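Local coordinates for protein nitrite reductase (PDB 2DV6) that probably reduces nitrite to nitric oxide at its copper sites, taking electrons from cytochrome c, as a step of denitrification, at residues A[339-344]-A[349-354]. Residues are numbered along the deposited sequence; the frame is centred on the assembly and turned at random.
Sequences HPLYAS and VRIFFG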
# COMPACT_ATOMS: atom_id res chain seq x y z
N HIS A 339 10.41 -25.50 -36.52
CA HIS A 339 11.12 -25.68 -37.78
C HIS A 339 12.43 -24.92 -37.84
O HIS A 339 12.49 -23.80 -38.37
CB HIS A 339 10.24 -25.28 -38.97
CG HIS A 339 9.29 -24.19 -38.64
ND1 HIS A 339 7.91 -24.37 -38.67
CD2 HIS A 339 9.51 -22.92 -38.23
CE1 HIS A 339 7.33 -23.24 -38.29
NE2 HIS A 339 8.27 -22.35 -38.02
N PRO A 340 13.49 -25.56 -37.35
CA PRO A 340 14.79 -24.93 -37.45
C PRO A 340 15.17 -24.76 -38.91
O PRO A 340 14.51 -25.31 -39.82
CB PRO A 340 15.72 -25.94 -36.76
CG PRO A 340 14.97 -27.22 -36.72
CD PRO A 340 13.54 -26.87 -36.66
N LEU A 341 16.18 -23.94 -39.15
CA LEU A 341 16.85 -23.91 -40.44
C LEU A 341 17.79 -25.12 -40.57
O LEU A 341 18.37 -25.57 -39.59
CB LEU A 341 17.63 -22.61 -40.61
CG LEU A 341 16.98 -21.21 -40.64
CD1 LEU A 341 16.27 -20.86 -39.32
CD2 LEU A 341 18.07 -20.17 -40.99
N TYR A 342 17.90 -25.65 -41.78
CA TYR A 342 18.73 -26.83 -42.11
C TYR A 342 19.56 -26.49 -43.33
O TYR A 342 19.02 -25.99 -44.31
CB TYR A 342 17.85 -28.04 -42.46
CG TYR A 342 17.19 -28.68 -41.27
CD1 TYR A 342 17.93 -29.47 -40.37
CD2 TYR A 342 15.82 -28.50 -41.03
CE1 TYR A 342 17.33 -30.06 -39.24
CE2 TYR A 342 15.20 -29.10 -39.92
CZ TYR A 342 15.97 -29.87 -39.04
OH TYR A 342 15.35 -30.45 -37.95
N ALA A 343 20.87 -26.72 -43.26
CA ALA A 343 21.73 -26.60 -44.46
C ALA A 343 22.84 -27.67 -44.41
O ALA A 343 22.89 -28.45 -43.46
CB ALA A 343 22.31 -25.18 -44.59
N SER A 344 23.69 -27.74 -45.44
CA SER A 344 24.76 -28.73 -45.52
C SER A 344 26.10 -28.06 -45.55
O SER A 344 26.22 -26.90 -46.03
CB SER A 344 24.62 -29.59 -46.78
OG SER A 344 23.35 -30.20 -46.81
N VAL A 349 24.80 -19.80 -47.96
CA VAL A 349 23.47 -19.60 -47.43
C VAL A 349 23.14 -18.10 -47.35
O VAL A 349 24.01 -17.26 -47.14
CB VAL A 349 23.39 -20.32 -46.07
CG1 VAL A 349 22.59 -19.59 -45.08
CG2 VAL A 349 22.92 -21.77 -46.26
N ARG A 350 21.87 -17.77 -47.54
CA ARG A 350 21.44 -16.37 -47.48
C ARG A 350 20.26 -16.32 -46.52
O ARG A 350 19.37 -17.14 -46.60
CB ARG A 350 21.01 -15.90 -48.87
CG ARG A 350 20.09 -14.66 -48.89
CD ARG A 350 20.59 -13.77 -49.97
NE ARG A 350 20.19 -14.30 -51.23
CZ ARG A 350 20.91 -14.28 -52.34
NH1 ARG A 350 20.34 -14.81 -53.39
NH2 ARG A 350 22.14 -13.74 -52.40
N ILE A 351 20.28 -15.38 -45.58
CA ILE A 351 19.11 -15.14 -44.71
C ILE A 351 18.58 -13.74 -45.06
O ILE A 351 19.34 -12.75 -45.03
CB ILE A 351 19.45 -15.26 -43.21
CG1 ILE A 351 20.02 -16.65 -42.88
CG2 ILE A 351 18.20 -14.93 -42.30
CD1 ILE A 351 20.57 -16.78 -41.44
N PHE A 352 17.31 -13.66 -45.42
CA PHE A 352 16.61 -12.37 -45.53
C PHE A 352 16.07 -12.12 -44.13
O PHE A 352 15.21 -12.88 -43.66
CB PHE A 352 15.45 -12.43 -46.53
CG PHE A 352 15.88 -12.70 -47.96
CD1 PHE A 352 15.80 -13.99 -48.50
CD2 PHE A 352 16.32 -11.65 -48.79
CE1 PHE A 352 16.16 -14.25 -49.85
CE2 PHE A 352 16.68 -11.89 -50.14
CZ PHE A 352 16.62 -13.18 -50.65
N PHE A 353 16.62 -11.11 -43.46
CA PHE A 353 16.27 -10.86 -42.06
C PHE A 353 15.56 -9.49 -41.90
O PHE A 353 16.11 -8.49 -42.30
CB PHE A 353 17.50 -10.93 -41.15
CG PHE A 353 17.17 -10.61 -39.71
CD1 PHE A 353 16.43 -11.50 -38.94
CD2 PHE A 353 17.51 -9.38 -39.16
CE1 PHE A 353 16.09 -11.19 -37.63
CE2 PHE A 353 17.17 -9.07 -37.84
CZ PHE A 353 16.47 -9.95 -37.09
N GLY A 354 14.36 -9.47 -41.34
CA GLY A 354 13.64 -8.22 -41.20
C GLY A 354 13.17 -8.02 -39.78
O GLY A 354 13.00 -8.99 -39.05
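No ring stands between L341 and I351 or between A343 and V349; this contact is aliphatic throughout. The flat groups lie to its flanks. One face of the F352 ring carries the aliphatic stem of R350, whose CG sits 4.0 Å above the ring plane and toward its rim. Neither residue touches 339-344. The F353 ring stacks on F364.

Two pairs of methyl groups make the contact. CB of A343 meets CG2 of V349 at 3.8 Å. CD2 of L341 approaches CD1 of I351 more loosely, at 4.2 Å. The I351 side chain is extended, with CD1 anti to CA (chi2 172°), and this carries its terminal methyl to the leucine. No hydrogen bond links the segments. The chains run antiparallel, but they are too far apart to pair: the CA atoms of A343 and V349 are 7.8 Å apart, and those of L341 and I351 10.0 Å. The gap widens away from the link that joins them, and the larger side chains bridge its wider end. All four touching residues are buried.

The segments belong to two sheets that face each other, as in the β-sandwich of a cupredoxin domain, and the short link 345-347 crosses from one to the other. Strand 341-343 is an edge strand within this chain and pairs with 427-431, whose L429 also touches L341 and A343. Strand 348-357 lies inside its own sheet, between 290-299 and 397-404; F292 from the first of these reaches L341.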